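Local coordinates for protein pyridoxamine 5-phosphate-dependent dehydrase (Escherichia coli, PDB 3B8X) that removes the C3'-hydroxyl of GDP-4-keto-6-deoxy-D-mannose by a combined transamination and deoxygenation on a vitamin B6 cofactor, a step toward the O-antigen sugar L-colitose, at residues Pro86-Ser91 and Ile335-Phe340; Ile109-Leu114 and Ala361-Lys366. The protein carries 1 engineered substitution. One frame throughout, in Å; residues are numbered along the deposited sequence.

Contact 1: residues Pro86-Ser91 and Ile335-Phe340; sequences PAVSWS and IVTGNF. With G4M ([(2R,3S,4R,5R)-5-(2-amino-6-oxo-1,6-dihydro-9H-purin-9-yl)-3,4-dihydroxytetrahydrofuran-2-yl]methyl (2R,3S,4S,5S,6R)-3,4-dihydroxy-5-[({3-hydroxy-2-methyl-5-[(phosphonooxy)methyl]pyridin-4-yl}methyl)amino]-6-methyltetrahydro-2H-pyran-2-yl dihydrogen diphosphate), chain O.
Ala-87 and Phe-340 are joined backbone to backbone, Phe-340 N giving its proton to Ala-87 O at 3.0 Å, and from there two irregular loops run side by side, with CA atoms 5.4 Å apart at Val-88/Asn-339 and about as close at Trp-90/Thr-337. The 335-340 loop is bent by a type II' beta turn from Ile-335 to Gly-338. Val-88 lies against that turn: with CG1 anti to its backbone N (chi1 176°), CG2 is left 3.3 Å from Gly-338 O, while CG1 rests against CG2 of Val-336. Thr-337 faces the Ser-89 backbone. Its N-H points at Ser-89 O (N to O 2.9 Å), although that oxygen is crowded in the model and its place less sure. The threonine OG1 stands 2.8 Å from Ser-89 N, brought over the Ser-89 backbone by a chi1 of 53°.

Farther along, Val-336 CG1 meets the rim of the Trp-90 indole near the ring plane, 3.9 Å from CE3, and the same methyl lies 3.8 Å from C6G, the sugar methyl of G4M. One face of the indole is laid against the ligand, with N4A, the nitrogen that joins cofactor to sugar, 3.8 Å above its centre; on the opposite face Ser-91 OG lies toward the rim and is hydrogen-bonded to His-217 O of the second subunit. Phe-242 and Phe-244 of that subunit meet Trp-90 edge-to-face. Trp-90 also takes the N-cap position of helix 91-99. With protein on one side of the indole and the cofactor-sugar adduct on the other, the contact forms an apolar wall of the active site, and the backbone bonds between the two loops hold Trp-90 and Val-336, its two ligand-facing residues, together.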
ATOM      1  N   PRO B  86      -0.999 -22.602   5.574  1.00 22.02           N
ATOM      2  CA  PRO B  86      -0.931 -23.104   6.962  1.00 12.56           C
ATOM      3  C   PRO B  86      -1.848 -22.250   7.839  1.00 21.41           C
ATOM      4  O   PRO B  86      -2.262 -21.147   7.465  1.00 14.94           O
ATOM      5  CB  PRO B  86       0.536 -22.872   7.350  1.00 24.33           C
ATOM      6  CG  PRO B  86       0.940 -21.681   6.519  1.00 16.95           C
ATOM      7  CD  PRO B  86       0.252 -21.930   5.176  1.00 36.99           C
ATOM      8  N   ALA B  87      -2.192 -22.794   8.994  1.00  5.26           N
ATOM      9  CA  ALA B  87      -3.119 -22.221   9.951  1.00  3.22           C
ATOM     10  C   ALA B  87      -2.512 -21.086  10.743  1.00  3.63           C
ATOM     11  O   ALA B  87      -3.227 -20.396  11.446  1.00 16.19           O
ATOM     12  CB  ALA B  87      -3.614 -23.315  10.924  1.00 11.29           C
ATOM     13  N   VAL B  88      -1.187 -20.976  10.745  1.00 11.97           N
ATOM     14  CA  VAL B  88      -0.575 -19.952  11.578  1.00 10.99           C
ATOM     15  C   VAL B  88       0.365 -19.197  10.714  1.00 12.26           C
ATOM     16  O   VAL B  88       1.188 -19.791  10.016  1.00 10.97           O
ATOM     17  CB  VAL B  88       0.323 -20.547  12.700  1.00  6.63           C
ATOM     18  CG1 VAL B  88       1.056 -19.390  13.520  1.00  5.20           C
ATOM     19  CG2 VAL B  88      -0.504 -21.501  13.602  1.00 16.17           C
ATOM     20  N   SER B  89       0.233 -17.874  10.739  1.00  7.54           N
ATOM     21  CA  SER B  89       1.177 -17.053   9.989  1.00  9.12           C
ATOM     22  C   SER B  89       0.869 -15.607  10.296  1.00 12.11           C
ATOM     23  O   SER B  89       0.562 -15.289  11.429  1.00 14.09           O
ATOM     24  CB  SER B  89       1.182 -17.367   8.489  1.00 28.18           C
ATOM     25  OG  SER B  89       0.091 -16.753   7.836  1.00 45.74           O
ATOM     26  N   TRP B  90       0.900 -14.748   9.289  1.00 32.53           N
ATOM     27  CA  TRP B  90       0.604 -13.344   9.519  1.00 16.70           C
ATOM     28  C   TRP B  90      -0.714 -12.993   8.821  1.00 10.50           C
ATOM     29  O   TRP B  90      -1.114 -13.630   7.852  1.00 14.84           O
ATOM     30  CB  TRP B  90       1.788 -12.458   9.067  1.00 12.43           C
ATOM     31  CG  TRP B  90       1.620 -11.000   9.425  1.00 14.98           C
ATOM     32  CD1 TRP B  90       1.306  -9.987   8.570  1.00  3.52           C
ATOM     33  CD2 TRP B  90       1.745 -10.414  10.736  1.00 13.29           C
ATOM     34  NE1 TRP B  90       1.240  -8.785   9.276  1.00  4.18           N
ATOM     35  CE2 TRP B  90       1.442  -9.039  10.608  1.00 13.95           C
ATOM     36  CE3 TRP B  90       2.042 -10.932  12.014  1.00 11.46           C
ATOM     37  CZ2 TRP B  90       1.475  -8.168  11.694  1.00  6.08           C
ATOM     38  CZ3 TRP B  90       2.034 -10.063  13.114  1.00 14.16           C
ATOM     39  CH2 TRP B  90       1.783  -8.690  12.935  1.00 22.41           C
ATOM     40  N   SER B  91      -1.392 -11.988   9.342  1.00 14.48           N
ATOM     41  CA  SER B  91      -2.709 -11.620   8.850  1.00 12.15           C
ATOM     42  C   SER B  91      -2.711 -11.347   7.351  1.00 14.18           C
ATOM     43  O   SER B  91      -3.574 -11.814   6.591  1.00  9.01           O
ATOM     44  CB  SER B  91      -3.189 -10.387   9.631  1.00  7.23           C
ATOM     45  OG  SER B  91      -2.363  -9.258   9.347  1.00  5.83           O
ATOM     46  N   ILE B 335       2.673 -16.345  19.124  1.00 13.59           N
ATOM     47  CA  ILE B 335       3.332 -16.765  17.879  1.00 12.16           C
ATOM     48  C   ILE B 335       2.495 -16.256  16.711  1.00 16.85           C
ATOM     49  O   ILE B 335       1.585 -16.932  16.235  1.00 14.46           O
ATOM     50  CB  ILE B 335       3.568 -18.308  17.838  1.00 12.16           C
ATOM     51  CG1 ILE B 335       4.475 -18.681  19.007  1.00  2.03           C
ATOM     52  CG2 ILE B 335       4.365 -18.732  16.573  1.00  9.21           C
ATOM     53  CD1 ILE B 335       4.791 -20.157  18.989  1.00  4.46           C
ATOM     54  N   VAL B 336       2.775 -15.019  16.300  1.00 19.21           N
ATOM     55  CA  VAL B 336       2.059 -14.351  15.226  1.00  2.87           C
ATOM     56  C   VAL B 336       0.535 -14.435  15.272  1.00 15.32           C
ATOM     57  O   VAL B 336      -0.012 -14.120  16.322  1.00  8.05           O
ATOM     58  CB  VAL B 336       2.673 -14.613  13.831  1.00 15.79           C
ATOM     59  CG1 VAL B 336       4.006 -13.851  13.786  1.00 13.65           C
ATOM     60  CG2 VAL B 336       2.968 -16.125  13.628  1.00 13.80           C
ATOM     61  N   THR B 337      -0.145 -14.901  14.208  1.00 10.66           N
ATOM     62  CA  THR B 337      -1.636 -14.990  14.253  1.00  7.10           C
ATOM     63  C   THR B 337      -2.155 -16.027  15.278  1.00 20.87           C
ATOM     64  O   THR B 337      -3.343 -16.035  15.632  1.00 14.46           O
ATOM     65  CB  THR B 337      -2.207 -15.500  12.907  1.00 25.34           C
ATOM     66  OG1 THR B 337      -1.540 -16.725  12.551  1.00 20.84           O
ATOM     67  CG2 THR B 337      -2.015 -14.478  11.789  1.00 10.57           C
ATOM     68  N   GLY B 338      -1.285 -16.944  15.705  1.00 12.58           N
ATOM     69  CA  GLY B 338      -1.702 -18.060  16.547  1.00  7.20           C
ATOM     70  C   GLY B 338      -2.561 -18.867  15.586  1.00 14.05           C
ATOM     71  O   GLY B 338      -2.309 -18.867  14.367  1.00 12.33           O
ATOM     72  N   ASN B 339      -3.610 -19.499  16.102  1.00  7.83           N
ATOM     73  CA  ASN B 339      -4.525 -20.220  15.230  1.00  7.65           C
ATOM     74  C   ASN B 339      -5.443 -19.226  14.528  1.00 12.08           C
ATOM     75  O   ASN B 339      -6.415 -18.703  15.092  1.00 19.80           O
ATOM     76  CB  ASN B 339      -5.402 -21.162  16.025  1.00 23.51           C
ATOM     77  CG  ASN B 339      -6.444 -21.834  15.151  1.00 27.70           C
ATOM     78  OD1 ASN B 339      -6.252 -21.984  13.947  1.00 17.14           O
ATOM     79  ND2 ASN B 339      -7.532 -22.257  15.750  1.00 10.14           N
ATOM     80  N   PHE B 340      -5.112 -18.933  13.283  1.00 13.06           N
ATOM     81  CA  PHE B 340      -5.897 -17.970  12.553  1.00 21.52           C
ATOM     82  C   PHE B 340      -7.355 -18.410  12.475  1.00 31.41           C
ATOM     83  O   PHE B 340      -8.229 -17.575  12.281  1.00 14.24           O
ATOM     84  CB  PHE B 340      -5.308 -17.768  11.158  1.00 14.89           C
ATOM     85  CG  PHE B 340      -5.796 -16.527  10.462  1.00 12.74           C
ATOM     86  CD1 PHE B 340      -5.308 -15.282  10.825  1.00 19.24           C
ATOM     87  CD2 PHE B 340      -6.712 -16.604   9.421  1.00 33.15           C
ATOM     88  CE1 PHE B 340      -5.742 -14.127  10.188  1.00 17.92           C
ATOM     89  CE2 PHE B 340      -7.166 -15.462   8.764  1.00 10.15           C
ATOM     90  CZ  PHE B 340      -6.694 -14.214   9.176  1.00 13.24           C
TER
HETATM   91  OP3 G4M O 500       5.165  -6.010   8.368  1.00  7.62           O
HETATM   92  PL  G4M O 500       5.179  -6.228   6.798  1.00 10.56           P
HETATM   93  OP1 G4M O 500       3.901  -5.556   6.057  1.00  6.35           O
HETATM   94  OP2 G4M O 500       6.529  -5.596   6.197  1.00  3.48           O
HETATM   95  OP4 G4M O 500       5.277  -7.824   6.490  1.00  8.31           O
HETATM   96  C5B G4M O 500       4.015  -8.384   6.716  1.00  5.88           C
HETATM   97  C5L G4M O 500       4.217  -9.826   6.987  1.00  5.70           C
HETATM   98  C6L G4M O 500       3.891 -10.751   6.004  1.00 17.07           C
HETATM   99  N1L G4M O 500       4.008 -12.035   6.254  1.00 14.36           N
HETATM  100  C2L G4M O 500       4.429 -12.514   7.404  1.00 10.40           C
HETATM  101  C2A G4M O 500       4.482 -14.006   7.635  1.00  7.59           C
HETATM  102  C3L G4M O 500       4.822 -11.673   8.441  1.00 14.71           C
HETATM  103  O3L G4M O 500       5.179 -12.227   9.620  1.00  8.76           O
HETATM  104  C4L G4M O 500       4.742 -10.262   8.211  1.00 10.48           C
HETATM  105  C4A G4M O 500       5.093  -9.331   9.198  1.00  7.30           C
HETATM  106  N4A G4M O 500       5.420  -9.749  10.385  1.00 12.08           N
HETATM  107  C4G G4M O 500       5.877  -8.807  11.343  1.00  9.47           C
HETATM  108  C5G G4M O 500       5.482  -9.203  12.746  1.00 25.21           C
HETATM  109  C6G G4M O 500       5.865 -10.656  13.025  1.00  8.42           C
HETATM  110  O5G G4M O 500       6.329  -8.370  13.531  1.00 12.38           O
HETATM  111  C3G G4M O 500       5.291  -7.408  11.092  1.00 15.33           C
HETATM  112  O3G G4M O 500       6.321  -6.607  10.524  1.00 21.39           O
HETATM  113  C2G G4M O 500       4.870  -6.768  12.448  1.00  5.78           C
HETATM  114  O2G G4M O 500       4.671  -5.356  12.330  1.00 18.11           O
HETATM  115  C1G G4M O 500       5.924  -7.009  13.503  1.00 12.17           C
HETATM  116  O1G G4M O 500       5.265  -6.835  14.750  1.00 10.75           O
HETATM  117  P2  G4M O 500       6.046  -6.137  15.947  1.00 15.44           P
HETATM  118  O3P G4M O 500       7.515  -6.795  16.105  1.00 18.10           O
HETATM  119  O4P G4M O 500       5.258  -6.501  17.317  1.00 17.39           O
HETATM  120  OPP G4M O 500       6.059  -4.585  15.511  1.00 22.70           O
HETATM  121  P   G4M O 500       6.540  -3.596  16.683  1.00 14.00           P
HETATM  122  O1P G4M O 500       5.808  -3.655  18.124  1.00 13.86           O
HETATM  123  O2P G4M O 500       6.233  -2.196  15.990  1.00 14.27           O
HETATM  124  O5' G4M O 500       8.120  -3.580  16.740  1.00  9.42           O
HETATM  125  C5' G4M O 500       8.609  -4.538  17.655  1.00 17.78           C
HETATM  126  C4' G4M O 500       9.591  -3.827  18.572  1.00 17.18           C
HETATM  127  O4' G4M O 500      10.419  -2.918  17.787  1.00 31.59           O
HETATM  128  C3' G4M O 500       8.825  -2.947  19.587  1.00 99.89           C
HETATM  129  O3' G4M O 500       9.609  -2.927  20.771  1.00 29.71           O
HETATM  130  C2' G4M O 500       8.783  -1.565  18.898  1.00 25.45           C
HETATM  131  O2' G4M O 500       8.751  -0.551  19.910  1.00 19.36           O
HETATM  132  C1' G4M O 500      10.148  -1.567  18.225  1.00 18.28           C
HETATM  133  N9  G4M O 500      10.189  -0.643  17.087  1.00 29.26           N
HETATM  134  C8  G4M O 500       9.481  -0.769  15.935  1.00 19.11           C
HETATM  135  N7  G4M O 500       9.818   0.227  15.139  1.00 16.21           N
HETATM  136  C4  G4M O 500      11.006   0.456  16.992  1.00 33.76           C
HETATM  137  C5  G4M O 500      10.768   1.029  15.721  1.00 10.62           C
HETATM  138  C6  G4M O 500      11.508   2.204  15.334  1.00  8.90           C
HETATM  139  O6  G4M O 500      11.375   2.758  14.254  1.00 17.18           O
HETATM  140  N3  G4M O 500      11.890   1.019  17.820  1.00 34.97           N
HETATM  141  C2  G4M O 500      12.547   2.110  17.457  1.00 22.06           C
HETATM  142  N1  G4M O 500      12.377   2.710  16.236  1.00 19.96           N
HETATM  143  N2  G4M O 500      13.427   2.671  18.328  1.00  7.92           N

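Contact 2: residues Ile109-Leu114 and Ala361-Lys366; sequences IDINTL and AEYLDK
Ala-361 starts the contact in the first turn of helix 359-367, with Ile-109 lying beside it: CG1 of the isoleucine is 4.0 Å from Ala-361 N and 4.3 Å from its CB. That backbone N-H is hydrogen-bonded to Asp-108 OD1, and Asn-360 ND2 gives a bond to Ile-109 O, so polar links close to the helix start accompany the apolar touch. Two residues on, Tyr-363 offers CD2 of its ring obliquely to CD1 of Ile-111 at 4.4 Å, and its hydroxyl is hydrogen-bonded to Ile-310 O.

Leu-364 comes next and is the side chain on which the loop converges. Its CG is anti to the backbone N (chi1 171°), which carries the branch out from the helix, and CD1 ends 3.6 Å from Ile-109 CD1 and 4.0 Å from Leu-114 CD2, crossing both side chains at about a right angle. Ile-111 instead slides past it in the opposite direction, placing CD1 at 3.9 Å from Leu-364 CB. The loop turns tightly between these residues: Asp-110 OD1 accepts from Asn-112 N at 2.6 Å in an Asx turn and from Thr-113 N as well, the latter from 51° above the carboxylate plane.

This is plain packing away from the active site. It joins the loop between strand 103-107 and helix 118-124 to one side of helix 359-367, while Ile-309 of strand 305-310 touches Ile-111, Leu-114 and Tyr-363 and so brings the antiparallel sheet into the same cluster.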
ATOM      1  N   ILE B 109      -0.475 -26.953  11.331  1.00 18.37           N
ATOM      2  CA  ILE B 109       0.957 -26.824  11.333  1.00 20.03           C
ATOM      3  C   ILE B 109       1.507 -27.985  12.125  1.00 15.23           C
ATOM      4  O   ILE B 109       0.769 -28.728  12.811  1.00 13.86           O
ATOM      5  CB  ILE B 109       1.363 -25.549  12.087  1.00 15.60           C
ATOM      6  CG1 ILE B 109       0.685 -25.524  13.456  1.00 21.36           C
ATOM      7  CG2 ILE B 109       0.964 -24.321  11.286  1.00 14.35           C
ATOM      8  CD1 ILE B 109       1.614 -25.105  14.644  1.00 10.87           C
ATOM      9  N   ASP B 110       2.812 -28.147  11.972  1.00 12.47           N
ATOM     10  CA  ASP B 110       3.569 -29.138  12.696  1.00 18.82           C
ATOM     11  C   ASP B 110       3.977 -28.370  13.959  1.00 14.54           C
ATOM     12  O   ASP B 110       4.507 -27.283  13.840  1.00 18.16           O
ATOM     13  CB  ASP B 110       4.777 -29.530  11.864  1.00 11.01           C
ATOM     14  CG  ASP B 110       5.667 -30.496  12.590  1.00 19.28           C
ATOM     15  OD1 ASP B 110       6.088 -30.137  13.686  1.00  9.59           O
ATOM     16  OD2 ASP B 110       5.959 -31.600  12.099  1.00 25.99           O
ATOM     17  N   ILE B 111       3.636 -28.889  15.144  1.00 16.37           N
ATOM     18  CA  ILE B 111       3.895 -28.195  16.412  1.00 13.67           C
ATOM     19  C   ILE B 111       5.388 -28.092  16.705  1.00 17.47           C
ATOM     20  O   ILE B 111       5.810 -27.289  17.545  1.00 21.78           O
ATOM     21  CB  ILE B 111       3.174 -28.907  17.605  1.00 13.03           C
ATOM     22  CG1 ILE B 111       2.936 -27.956  18.761  1.00 10.46           C
ATOM     23  CG2 ILE B 111       3.930 -30.165  17.966  1.00 23.73           C
ATOM     24  CD1 ILE B 111       1.897 -26.905  18.448  1.00 13.63           C
ATOM     25  N   ASN B 112       6.184 -28.905  16.019  1.00  9.85           N
ATOM     26  CA  ASN B 112       7.620 -28.837  16.231  1.00  3.25           C
ATOM     27  C   ASN B 112       8.275 -27.794  15.345  1.00 13.32           C
ATOM     28  O   ASN B 112       9.014 -26.927  15.838  1.00 17.78           O
ATOM     29  CB  ASN B 112       8.232 -30.200  16.013  1.00 12.14           C
ATOM     30  CG  ASN B 112       7.984 -31.090  17.190  1.00 19.01           C
ATOM     31  OD1 ASN B 112       8.495 -30.813  18.273  1.00 25.88           O
ATOM     32  ND2 ASN B 112       7.116 -32.073  17.031  1.00 27.07           N
ATOM     33  N   THR B 113       8.056 -27.906  14.033  1.00  9.77           N
ATOM     34  CA  THR B 113       8.639 -26.931  13.112  1.00 10.65           C
ATOM     35  C   THR B 113       7.929 -25.578  13.045  1.00 16.36           C
ATOM     36  O   THR B 113       8.537 -24.589  12.610  1.00 19.68           O
ATOM     37  CB  THR B 113       8.653 -27.422  11.703  1.00 11.63           C
ATOM     38  OG1 THR B 113       7.308 -27.538  11.248  1.00 10.87           O
ATOM     39  CG2 THR B 113       9.360 -28.740  11.634  1.00 21.50           C
ATOM     40  N   LEU B 114       6.653 -25.577  13.450  1.00  9.58           N
ATOM     41  CA  LEU B 114       5.740 -24.422  13.409  1.00  7.56           C
ATOM     42  C   LEU B 114       5.274 -24.163  12.016  1.00 18.45           C
ATOM     43  O   LEU B 114       4.448 -23.282  11.810  1.00  9.21           O
ATOM     44  CB  LEU B 114       6.352 -23.127  13.975  1.00  5.88           C
ATOM     45  CG  LEU B 114       6.927 -23.205  15.403  1.00  8.91           C
ATOM     46  CD1 LEU B 114       7.266 -21.793  15.853  1.00  2.37           C
ATOM     47  CD2 LEU B 114       5.953 -23.921  16.359  1.00  7.78           C
ATOM     48  N   ALA B 361      -2.552 -26.115  15.770  1.00 21.86           N
ATOM     49  CA  ALA B 361      -2.617 -24.656  15.680  1.00 15.12           C
ATOM     50  C   ALA B 361      -3.377 -24.167  16.914  1.00 19.55           C
ATOM     51  O   ALA B 361      -3.006 -23.162  17.528  1.00 20.32           O
ATOM     52  CB  ALA B 361      -3.331 -24.225  14.369  1.00  8.77           C
ATOM     53  N   GLU B 362      -4.401 -24.914  17.324  1.00  8.40           N
ATOM     54  CA  GLU B 362      -5.146 -24.547  18.521  1.00 11.37           C
ATOM     55  C   GLU B 362      -4.287 -24.657  19.771  1.00 16.28           C
ATOM     56  O   GLU B 362      -4.316 -23.780  20.647  1.00 12.26           O
ATOM     57  CB  GLU B 362      -6.356 -25.448  18.710  1.00 10.64           C
ATOM     58  CG  GLU B 362      -7.533 -25.016  17.902  1.00 13.24           C
ATOM     59  CD  GLU B 362      -8.560 -26.117  17.688  1.00 99.89           C
ATOM     60  OE1 GLU B 362      -8.560 -27.149  18.394  1.00 28.55           O
ATOM     61  OE2 GLU B 362      -9.403 -25.934  16.791  1.00 27.57           O
ATOM     62  N   TYR B 363      -3.543 -25.750  19.879  1.00 23.80           N
ATOM     63  CA  TYR B 363      -2.707 -25.944  21.056  1.00 13.99           C
ATOM     64  C   TYR B 363      -1.649 -24.825  21.131  1.00 21.52           C
ATOM     65  O   TYR B 363      -1.321 -24.314  22.205  1.00 13.75           O
ATOM     66  CB  TYR B 363      -2.042 -27.325  21.038  1.00 11.68           C
ATOM     67  CG  TYR B 363      -1.249 -27.591  22.290  1.00 16.79           C
ATOM     68  CD1 TYR B 363      -1.860 -28.153  23.396  1.00 16.08           C
ATOM     69  CD2 TYR B 363       0.070 -27.170  22.416  1.00  9.82           C
ATOM     70  CE1 TYR B 363      -1.168 -28.374  24.570  1.00 29.92           C
ATOM     71  CE2 TYR B 363       0.784 -27.375  23.632  1.00 12.97           C
ATOM     72  CZ  TYR B 363       0.161 -28.039  24.679  1.00 12.30           C
ATOM     73  OH  TYR B 363       0.780 -28.238  25.900  1.00 13.62           O
ATOM     74  N   LEU B 364      -1.111 -24.459  19.976  1.00 11.71           N
ATOM     75  CA  LEU B 364      -0.103 -23.400  19.926  1.00  6.59           C
ATOM     76  C   LEU B 364      -0.769 -22.093  20.338  1.00 26.74           C
ATOM     77  O   LEU B 364      -0.194 -21.260  21.044  1.00 14.94           O
ATOM     78  CB  LEU B 364       0.429 -23.276  18.498  1.00  4.83           C
ATOM     79  CG  LEU B 364       1.339 -22.094  18.160  1.00  7.45           C
ATOM     80  CD1 LEU B 364       2.317 -22.559  17.094  1.00 18.22           C
ATOM     81  CD2 LEU B 364       0.486 -20.913  17.572  1.00  9.75           C
ATOM     82  N   ASP B 365      -2.005 -21.916  19.891  1.00 13.22           N
ATOM     83  CA  ASP B 365      -2.711 -20.685  20.177  1.00 13.48           C
ATOM     84  C   ASP B 365      -2.846 -20.438  21.671  1.00 32.19           C
ATOM     85  O   ASP B 365      -2.780 -19.302  22.107  1.00 16.58           O
ATOM     86  CB  ASP B 365      -4.070 -20.677  19.495  1.00 24.32           C
ATOM     87  CG  ASP B 365      -4.663 -19.296  19.451  1.00 23.13           C
ATOM     88  OD1 ASP B 365      -4.326 -18.534  18.514  1.00 22.52           O
ATOM     89  OD2 ASP B 365      -5.449 -18.964  20.362  1.00 20.57           O
ATOM     90  N   LYS B 366      -3.001 -21.492  22.468  1.00  8.57           N
ATOM     91  CA  LYS B 366      -3.134 -21.301  23.912  1.00 16.57           C
ATOM     92  C   LYS B 366      -1.819 -21.392  24.651  1.00  7.83           C
ATOM     93  O   LYS B 366      -1.657 -20.806  25.702  1.00 11.42           O
ATOM     94  CB  LYS B 366      -4.063 -22.355  24.537  1.00  6.84           C
ATOM     95  CG  LYS B 366      -5.515 -22.243  24.096  1.00 46.27           C
ATOM     96  CD  LYS B 366      -5.802 -23.082  22.845  1.00 99.89           C
ATOM     97  CE  LYS B 366      -6.790 -22.401  21.870  1.00 32.64           C
ATOM     98  NZ  LYS B 366      -7.230 -23.266  20.721  1.00 99.89           N
TER

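Contacts 1 and 2 are neighbours, their centres about 9 Å apart, and their segments alternate along the chain. They meet where the 335-340 loop passes helix 359-367: Asp-365 OD1 lies 2.7 Å from Asn-339 N, a probable hydrogen bond, and Asn-339 CB packs 3.5 Å from Ala-361 O. The same carboxylate oxygen forms a salt bridge with Lys-342. On the apolar side, Val-88 touches Ile-109 and Ile-335 touches Leu-364, continuing the packing from one contact into the other. Contact 1 faces G4M directly through Trp-90 and Val-336; contact 2 lies farther back, the Leu-114 side chain about 11 Å from the ligand, consistent with a layer behind the pocket wall.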